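Local atomic coordinates of nitroreductase family protein (Clostridium novyi, PDB entry 3G14), a protein that probably acts as an oxidoreductase of the flavin-dependent nitroreductase type, working as a two-subunit assembly. Residues D32-A37 / Y46-V51; D54-D59 / E135-P140; I82-N87 / I106-I111. One frame throughout, in Å; residues are numbered along the deposited sequence. Where two conformers were deposited one is given.

Contact 1: residues D32-A37 / Y46-V51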
loop_
_atom_site.group_PDB
_atom_site.type_symbol
_atom_site.label_atom_id
_atom_site.label_comp_id
_atom_site.label_asym_id
_atom_site.label_seq_id
_atom_site.Cartn_x
_atom_site.Cartn_y
_atom_site.Cartn_z
ATOM N N ASP B 32 -14.258 3.218 3.733
ATOM C CA ASP B 32 -14.595 1.805 3.801
ATOM C C ASP B 32 -13.599 0.916 3.044
ATOM O O ASP B 32 -13.191 -0.125 3.541
ATOM C CB ASP B 32 -15.995 1.566 3.249
ATOM C CG ASP B 32 -16.426 0.139 3.406
ATOM O OD1 ASP B 32 -16.582 -0.319 4.560
ATOM O OD2 ASP B 32 -16.588 -0.521 2.377
HETATM N N MSE B 33 -13.182 1.353 1.864
HETATM C CA MSE B 33 -12.139 0.620 1.141
HETATM C C MSE B 33 -10.861 0.507 1.968
HETATM O O MSE B 33 -10.276 -0.546 2.027
HETATM C CB MSE B 33 -11.929 1.221 -0.239
HETATM C CG MSE B 33 -13.226 0.989 -1.091
HETATM SE SE MSE B 33 -13.037 1.665 -2.885
HETATM C CE MSE B 33 -14.699 2.682 -2.974
ATOM N N ALA B 34 -10.463 1.564 2.655
ATOM C CA ALA B 34 -9.332 1.500 3.576
ATOM C C ALA B 34 -9.572 0.550 4.746
ATOM O O ALA B 34 -8.671 -0.199 5.142
ATOM C CB ALA B 34 -8.956 2.903 4.067
HETATM N N MSE B 35 -10.788 0.566 5.292
HETATM C CA MSE B 35 -11.147 -0.310 6.408
HETATM C C MSE B 35 -11.006 -1.777 6.002
HETATM O O MSE B 35 -10.763 -2.634 6.855
HETATM C CB MSE B 35 -12.568 -0.038 6.885
HETATM C CG MSE B 35 -12.769 1.335 7.502
HETATM SE SE MSE B 35 -11.787 1.621 9.124
HETATM C CE MSE B 35 -10.149 2.312 8.377
ATOM N N ARG B 36 -11.158 -2.060 4.708
ATOM C CA ARG B 36 -11.100 -3.450 4.211
ATOM C C ARG B 36 -9.685 -3.876 3.807
ATOM O O ARG B 36 -9.489 -4.976 3.255
ATOM C CB ARG B 36 -12.039 -3.597 3.026
ATOM C CG ARG B 36 -13.501 -3.537 3.411
ATOM C CD ARG B 36 -14.321 -3.498 2.151
ATOM N NE ARG B 36 -15.728 -3.200 2.407
ATOM C CZ ARG B 36 -16.659 -4.084 2.758
ATOM N NH1 ARG B 36 -16.387 -5.371 2.907
ATOM N NH2 ARG B 36 -17.903 -3.669 2.928
ATOM N N ALA B 37 -8.695 -3.039 4.089
ATOM C CA ALA B 37 -7.315 -3.332 3.705
ATOM C C ALA B 37 -6.799 -4.455 4.617
ATOM O O ALA B 37 -7.230 -4.551 5.785
ATOM C CB ALA B 37 -6.454 -2.094 3.832
ATOM N N TYR B 46 -3.633 2.539 12.518
ATOM C CA TYR B 46 -3.763 3.887 11.929
ATOM C C TYR B 46 -5.214 4.363 12.041
ATOM O O TYR B 46 -6.132 3.578 12.273
ATOM C CB TYR B 46 -3.321 3.886 10.456
ATOM C CG TYR B 46 -3.894 2.724 9.678
ATOM C CD1 TYR B 46 -5.212 2.752 9.219
ATOM C CD2 TYR B 46 -3.149 1.564 9.463
ATOM C CE1 TYR B 46 -5.742 1.660 8.544
ATOM C CE2 TYR B 46 -3.690 0.470 8.827
ATOM C CZ TYR B 46 -4.993 0.526 8.368
ATOM O OH TYR B 46 -5.531 -0.560 7.694
ATOM N N LYS B 47 -5.364 5.681 11.950
ATOM C CA LYS B 47 -6.627 6.367 11.757
ATOM C C LYS B 47 -6.407 7.503 10.769
ATOM O O LYS B 47 -5.246 7.858 10.474
ATOM C CB LYS B 47 -7.149 6.909 13.100
ATOM C CG LYS B 47 -7.390 5.839 14.187
ATOM C CD LYS B 47 -7.925 6.439 15.507
ATOM C CE LYS B 47 -8.456 5.351 16.444
ATOM N NZ LYS B 47 -7.462 4.374 16.860
ATOM N N PHE B 48 -7.517 8.046 10.256
ATOM C CA PHE B 48 -7.532 9.096 9.229
ATOM C C PHE B 48 -8.185 10.336 9.798
ATOM O O PHE B 48 -9.256 10.251 10.445
ATOM C CB PHE B 48 -8.298 8.599 7.980
ATOM C CG PHE B 48 -7.669 7.393 7.395
ATOM C CD1 PHE B 48 -6.489 7.518 6.645
ATOM C CD2 PHE B 48 -8.198 6.121 7.633
ATOM C CE1 PHE B 48 -5.827 6.403 6.143
ATOM C CE2 PHE B 48 -7.544 4.981 7.108
ATOM C CZ PHE B 48 -6.364 5.128 6.360
ATOM N N ILE B 49 -7.555 11.480 9.559
ATOM C CA ILE B 49 -8.198 12.776 9.841
ATOM C C ILE B 49 -8.573 13.388 8.494
ATOM O O ILE B 49 -7.709 13.555 7.599
ATOM C CB ILE B 49 -7.280 13.735 10.592
ATOM C CG1 ILE B 49 -6.674 13.063 11.828
ATOM C CG2 ILE B 49 -8.003 15.057 10.926
ATOM C CD1 ILE B 49 -5.552 13.943 12.511
ATOM N N VAL B 50 -9.864 13.674 8.336
ATOM C CA VAL B 50 -10.362 14.458 7.202
ATOM C C VAL B 50 -10.190 15.931 7.563
ATOM O O VAL B 50 -10.752 16.406 8.536
ATOM C CB VAL B 50 -11.845 14.145 6.864
ATOM C CG1 VAL B 50 -12.417 15.121 5.780
ATOM C CG2 VAL B 50 -12.006 12.696 6.423
ATOM N N VAL B 51 -9.385 16.649 6.803
ATOM C CA VAL B 51 -9.172 18.078 7.102
ATOM C C VAL B 51 -9.945 18.951 6.108
ATOM O O VAL B 51 -9.604 18.980 4.891
ATOM C CB VAL B 51 -7.679 18.475 7.086
ATOM C CG1 VAL B 51 -7.543 19.980 7.362
ATOM C CG2 VAL B 51 -6.865 17.586 8.047
HETATM O O HOH W 1 -8.136 -1.083 7.703
#

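Contact 2: residues D54-D59 / E135-P140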
loop_
_atom_site.group_PDB
_atom_site.type_symbol
_atom_site.label_atom_id
_atom_site.label_comp_id
_atom_site.label_asym_id
_atom_site.label_seq_id
_atom_site.Cartn_x
_atom_site.Cartn_y
_atom_site.Cartn_z
ATOM N N ASP B 54 -10.138 25.572 6.312
ATOM C CA ASP B 54 -9.166 26.239 5.460
ATOM C C ASP B 54 -7.938 26.659 6.256
ATOM O O ASP B 54 -6.816 26.585 5.740
ATOM C CB ASP B 54 -9.797 27.441 4.721
ATOM C CG ASP B 54 -8.978 27.877 3.480
ATOM O OD1 ASP B 54 -8.293 27.028 2.858
ATOM O OD2 ASP B 54 -9.002 29.091 3.116
ATOM N N LYS B 55 -8.136 27.059 7.508
ATOM C CA LYS B 55 -7.040 27.469 8.377
ATOM C C LYS B 55 -6.062 26.292 8.562
ATOM O O LYS B 55 -4.822 26.471 8.551
ATOM C CB LYS B 55 -7.606 27.964 9.726
ATOM C CG LYS B 55 -6.578 28.492 10.718
ATOM C CD LYS B 55 -5.856 27.381 11.492
ATOM C CE LYS B 55 -4.858 27.924 12.557
ATOM N NZ LYS B 55 -4.037 26.796 13.138
ATOM N N LEU B 56 -6.617 25.085 8.724
ATOM C CA LEU B 56 -5.798 23.874 8.874
ATOM C C LEU B 56 -5.099 23.472 7.552
ATOM O O LEU B 56 -3.956 22.991 7.552
ATOM C CB LEU B 56 -6.635 22.722 9.472
ATOM C CG LEU B 56 -7.268 23.029 10.845
ATOM C CD1 LEU B 56 -8.109 21.832 11.365
ATOM C CD2 LEU B 56 -6.197 23.442 11.864
ATOM N N LYS B 57 -5.768 23.672 6.422
ATOM C CA LYS B 57 -5.115 23.441 5.109
ATOM C C LYS B 57 -3.895 24.312 4.966
ATOM O O LYS B 57 -2.844 23.878 4.470
ATOM C CB LYS B 57 -6.079 23.743 3.959
ATOM C CG LYS B 57 -7.234 22.795 3.858
ATOM C CD LYS B 57 -8.093 23.192 2.682
ATOM C CE LYS B 57 -9.423 22.621 2.758
ATOM N NZ LYS B 57 -10.273 23.230 1.717
ATOM N N LEU B 58 -4.049 25.571 5.377
ATOM C CA LEU B 58 -2.955 26.532 5.337
ATOM C C LEU B 58 -1.802 26.044 6.231
ATOM O O LEU B 58 -0.654 26.059 5.813
ATOM C CB LEU B 58 -3.443 27.951 5.717
ATOM C CG LEU B 58 -2.385 29.056 5.855
ATOM C CD1 LEU B 58 -1.573 29.159 4.555
ATOM C CD2 LEU B 58 -3.001 30.419 6.230
ATOM N N ASP B 59 -2.115 25.570 7.435
ATOM C CA ASP B 59 -1.082 25.002 8.334
ATOM C C ASP B 59 -0.358 23.829 7.663
ATOM O O ASP B 59 0.875 23.727 7.712
ATOM C CB ASP B 59 -1.690 24.456 9.632
ATOM C CG ASP B 59 -2.175 25.540 10.596
ATOM O OD1 ASP B 59 -1.699 26.692 10.546
ATOM O OD2 ASP B 59 -3.057 25.196 11.411
ATOM N N GLU B 135 0.940 19.633 15.649
ATOM C CA GLU B 135 0.444 20.824 16.333
ATOM C C GLU B 135 -0.861 21.360 15.715
ATOM O O GLU B 135 -1.778 21.751 16.435
ATOM C CB GLU B 135 1.534 21.907 16.376
ATOM C CG GLU B 135 2.713 21.514 17.268
ATOM C CD GLU B 135 3.946 22.425 17.139
ATOM O OE1 GLU B 135 3.862 23.469 16.476
ATOM O OE2 GLU B 135 5.004 22.083 17.724
ATOM N N ALA B 136 -0.947 21.374 14.387
ATOM C CA ALA B 136 -2.149 21.840 13.704
ATOM C C ALA B 136 -3.374 20.981 14.003
ATOM O O ALA B 136 -4.461 21.528 14.263
ATOM C CB ALA B 136 -1.938 21.898 12.231
ATOM N N LEU B 137 -3.182 19.654 13.945
ATOM C CA LEU B 137 -4.280 18.682 14.026
ATOM C C LEU B 137 -4.469 18.080 15.431
ATOM O O LEU B 137 -5.320 17.218 15.627
ATOM C CB LEU B 137 -4.083 17.600 12.975
ATOM C CG LEU B 137 -3.832 18.104 11.529
ATOM C CD1 LEU B 137 -3.803 16.979 10.472
ATOM C CD2 LEU B 137 -4.866 19.146 11.155
ATOM N N LYS B 138 -3.655 18.541 16.382
ATOM C CA LYS B 138 -3.755 18.163 17.791
ATOM C C LYS B 138 -3.507 16.659 17.980
ATOM O O LYS B 138 -4.215 15.971 18.717
ATOM C CB LYS B 138 -5.079 18.696 18.384
ATOM C CG LYS B 138 -5.076 20.237 18.463
ATOM C CD LYS B 138 -6.460 20.881 18.505
ATOM C CE LYS B 138 -6.356 22.402 18.322
ATOM N NZ LYS B 138 -7.601 23.099 18.753
ATOM N N ILE B 139 -2.454 16.172 17.313
ATOM C CA ILE B 139 -2.112 14.743 17.305
ATOM C C ILE B 139 -1.107 14.508 18.424
ATOM O O ILE B 139 -0.085 15.179 18.464
ATOM C CB ILE B 139 -1.475 14.328 15.950
ATOM C CG1 ILE B 139 -2.466 14.555 14.782
ATOM C CG2 ILE B 139 -0.942 12.858 16.027
ATOM C CD1 ILE B 139 -1.883 14.365 13.406
ATOM N N PRO B 140 -1.389 13.561 19.353
ATOM C CA PRO B 140 -0.360 13.196 20.360
ATOM C C PRO B 140 1.028 12.916 19.746
ATOM O O PRO B 140 1.145 12.274 18.697
ATOM C CB PRO B 140 -0.933 11.927 21.017
ATOM C CG PRO B 140 -2.430 12.084 20.861
ATOM C CD PRO B 140 -2.635 12.796 19.522
HETATM O O HOH W 2 -4.770 24.085 15.211
#

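Contact 3: residues I82-N87 / I106-I111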
loop_
_atom_site.group_PDB
_atom_site.type_symbol
_atom_site.label_atom_id
_atom_site.label_comp_id
_atom_site.label_asym_id
_atom_site.label_seq_id
_atom_site.Cartn_x
_atom_site.Cartn_y
_atom_site.Cartn_z
ATOM N N ILE B 82 -6.827 14.324 3.332
ATOM C CA ILE B 82 -6.883 13.153 4.228
ATOM C C ILE B 82 -5.495 12.920 4.793
ATOM O O ILE B 82 -4.543 12.803 4.030
ATOM C CB ILE B 82 -7.413 11.891 3.518
ATOM C CG1 ILE B 82 -8.839 12.149 3.010
ATOM C CG2 ILE B 82 -7.411 10.704 4.478
ATOM C CD1 ILE B 82 -9.421 11.138 2.018
ATOM N N VAL B 83 -5.381 12.833 6.124
ATOM C CA VAL B 83 -4.081 12.612 6.782
ATOM C C VAL B 83 -4.070 11.233 7.490
ATOM O O VAL B 83 -5.000 10.935 8.275
ATOM C CB VAL B 83 -3.837 13.704 7.859
ATOM C CG1 VAL B 83 -2.493 13.519 8.546
ATOM C CG2 VAL B 83 -3.917 15.115 7.257
ATOM N N ALA B 84 -3.050 10.425 7.207
ATOM C CA ALA B 84 -2.951 9.087 7.769
ATOM C C ALA B 84 -1.980 9.119 8.950
ATOM O O ALA B 84 -0.815 9.434 8.772
ATOM C CB ALA B 84 -2.531 8.071 6.707
ATOM N N VAL B 85 -2.477 8.759 10.146
ATOM C CA VAL B 85 -1.740 8.840 11.401
ATOM C C VAL B 85 -1.647 7.429 12.013
ATOM O O VAL B 85 -2.637 6.714 12.127
ATOM C CB VAL B 85 -2.451 9.800 12.386
ATOM C CG1 VAL B 85 -1.676 9.936 13.761
ATOM C CG2 VAL B 85 -2.676 11.191 11.727
ATOM N N ALA B 86 -0.459 7.022 12.405
ATOM C CA ALA B 86 -0.243 5.669 12.950
ATOM C C ALA B 86 0.413 5.625 14.308
ATOM O O ALA B 86 1.125 6.567 14.741
ATOM C CB ALA B 86 0.550 4.821 11.983
ATOM N N ASN B 87 0.168 4.497 14.974
ATOM C CA ASN B 87 0.762 4.187 16.242
ATOM C C ASN B 87 1.818 3.104 16.066
ATOM O O ASN B 87 1.463 1.918 15.916
ATOM C CB ASN B 87 -0.285 3.682 17.206
ATOM C CG ASN B 87 0.264 3.450 18.616
ATOM O OD1 ASN B 87 1.455 3.597 18.912
ATOM N ND2 ASN B 87 -0.637 3.117 19.509
ATOM N N ILE B 106 -0.486 0.524 2.819
ATOM C CA ILE B 106 -1.504 -0.358 2.194
ATOM C C ILE B 106 -2.832 0.364 2.237
ATOM O O ILE B 106 -3.504 0.538 1.215
ATOM C CB ILE B 106 -1.608 -1.751 2.915
ATOM C CG1 ILE B 106 -0.347 -2.608 2.731
ATOM C CG2 ILE B 106 -2.800 -2.591 2.368
ATOM C CD1 ILE B 106 -0.323 -3.908 3.592
ATOM N N ALA B 107 -3.239 0.811 3.435
ATOM C CA ALA B 107 -4.560 1.433 3.617
ATOM C C ALA B 107 -4.678 2.757 2.879
ATOM O O ALA B 107 -5.716 3.045 2.257
ATOM C CB ALA B 107 -4.902 1.609 5.149
HETATM N N MSE B 108 -3.623 3.564 2.937
HETATM C CA MSE B 108 -3.594 4.808 2.180
HETATM C C MSE B 108 -3.675 4.569 0.654
HETATM O O MSE B 108 -4.281 5.373 -0.051
HETATM C CB MSE B 108 -2.332 5.628 2.533
HETATM C CG MSE B 108 -2.344 7.006 1.935
HETATM SE SE MSE B 108 -3.930 8.138 2.457
HETATM C CE MSE B 108 -2.717 9.535 3.217
ATOM N N GLU B 109 -3.110 3.478 0.132
ATOM C CA GLU B 109 -3.263 3.210 -1.314
ATOM C C GLU B 109 -4.724 2.808 -1.629
ATOM O O GLU B 109 -5.207 3.056 -2.757
ATOM C CB GLU B 109 -2.258 2.165 -1.817
ATOM C CG GLU B 109 -2.237 1.963 -3.340
ATOM C CD GLU B 109 -1.863 3.213 -4.132
ATOM O OE1 GLU B 109 -1.619 4.276 -3.477
ATOM O OE2 GLU B 109 -1.836 3.125 -5.384
ATOM N N HIS B 110 -5.425 2.181 -0.673
ATOM C CA HIS B 110 -6.861 1.934 -0.830
ATOM C C HIS B 110 -7.632 3.273 -0.910
ATOM O O HIS B 110 -8.560 3.413 -1.723
ATOM C CB HIS B 110 -7.423 1.006 0.289
ATOM C CG HIS B 110 -7.092 -0.448 0.104
ATOM N ND1 HIS B 110 -7.979 -1.467 0.415
ATOM C CD2 HIS B 110 -5.947 -1.058 -0.287
ATOM C CE1 HIS B 110 -7.403 -2.636 0.157
ATOM N NE2 HIS B 110 -6.171 -2.416 -0.254
ATOM N N ILE B 111 -7.224 4.251 -0.091
ATOM C CA ILE B 111 -7.818 5.626 -0.137
ATOM C C ILE B 111 -7.621 6.206 -1.529
ATOM O O ILE B 111 -8.579 6.653 -2.192
ATOM C CB ILE B 111 -7.141 6.594 0.870
ATOM C CG1 ILE B 111 -7.329 6.125 2.325
ATOM C CG2 ILE B 111 -7.674 8.041 0.691
ATOM C CD1 ILE B 111 -8.723 6.267 2.846
#

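Contact 1: residues D32-A37 / Y46-V51
The last turn of helix 24-35 packs against the start of strand 46-51 at a distance set by side chains: A34 CA and F48 CA, a closest pair of backbones, are 9.6 Å apart. Two aromatic rings from alternate strand residues fill that gap. F48 offers its CE2 corner to A34 CB at 3.9 Å, an oblique approach, while the M35 methyl CE comes to the edge of the same ring, near its plane, also 3.9 Å from CE2. M35 starts out pointing away from the strand, but bends at chi2 (-65°) and again at chi3 (89°) bring the methyl back. There it also borders the edge of the Y46 ring, and M35 and F48 run alongside one another, pointing opposite ways. The Y46 hydroxyl reaches the helix end through one water, bonded to Y46 OH at 2.7 Å and to A34 O at 2.8 Å, with a weak bond to M35 O. On the far side of the helix, R36 NE forms a salt bridge with D32 OD2 at 2.8 Å, nearly straight (172°), and Y5 of the second subunit bonds the same oxygen. With no direct hydrogen bond between the segments, the chemistry is that of an apolar seam whose one polar crossing is made by a single water that links the Y46 hydroxyl to the carbonyl oxygens of the helix end.

Contact 2: residues D54-D59 / E135-P140
Apolar contact between L56 and the end of helix 130-137 supplies part of the join: L56 CD1 rests against L137 CD2 at 4.2 Å, while the other methyl, CD2, touches the A136 carbonyl oxygen at 3.5 Å. A chi1 of -58° turns the L56 branch point to the neighbouring helix, and its two methyls then reach L137 and A136 O separately. A136 is the small residue that lets the helices close in, its CB lying 3.7 Å from D59 CB and 3.6 Å from D59 OD2, and the D59 and A136 CA atoms come within 6.3 Å. The charged interaction stays within one helix: K55 NZ makes a salt bridge to D59 OD2 at 2.6 Å on its syn lone pair, one turn along, which steadies the carboxylate that brushes A136. Water completes the polar part, donating to A136 O at 2.7 Å and accepting a weak bond from K55 NZ, so that this carbonyl near the helix end has a partner. L137 and L56 also rest on V51, and L137 on I49 and V83, which makes this pair of helices part of the layer covering one face of the central sheet, in the alpha+beta nitroreductase fold with its helices layered on the sheet.

Contact 3: residues I82-N87 / I106-I111
The M108 methyl CE lies out of the plane of the I82-V83 peptide, off its oxygen end, 3.8 Å from I82 O; this is a packing contact. At an edge of that same peptide, V83 N is bonded to I49 O of the adjoining strand. No ring takes part in the meeting of the segments themselves. CE of M108 lies equally 3.8 Å from A84 CB, so one methyl touches both the I82 carbonyl oxygen and the A84 methyl. It gets there because the M108 chain leaves with CG anti to the backbone N (chi1 -172°), then bends at chi2 (58°) and again at chi3. Strand 82-86 and helix 106-111 run nearly antiparallel, their short axes at 165° and 10.0 Å apart, and I82 and A84 turn their side chains to the helix while V83 turns away. This is helix-on-sheet packing in the nitroreductase alpha+beta fold, with the long helix 99-117 laid along the strand on the sheet face that also carries F48, which touches both I82 and A84. Farther along, I82 CD1 meets I111 CG2 at 3.8 Å, the two side chains crossing at a slant; I111 was modelled in two conformers, so this touch is the less certain one. The opposite flank of the helix faces the second subunit. There E109 OE2 bonds H110 NE2 of the other chain, and H110 NE2 bonds the other E109 in return; within the same chain, W124 NE1 holds E109 OE1 and H110 ND1 bonds M33 O.

Overall arrangement
Contacts 1 and 3 are core contacts on one face of the sheet, their centres about 6 Å apart, and contact 2 lies toward the surface on the other face, about 18 and 17 Å from their centres. Contacts 1 and 3 use neighbouring strands of the sheet: K47 N bonds V85 O at 2.9 Å, and the Y46 ring packs on A107. Both also reach the second subunit, whereas contact 2 has no partner in another chain. Between its segments contact 3 is wholly apolar packing, contact 1 adds one water-mediated link, and contact 2 adds a water and a carboxylate held by K55. I49, V51, V83 and V85 meet L56, L137 and the following loop residue I139.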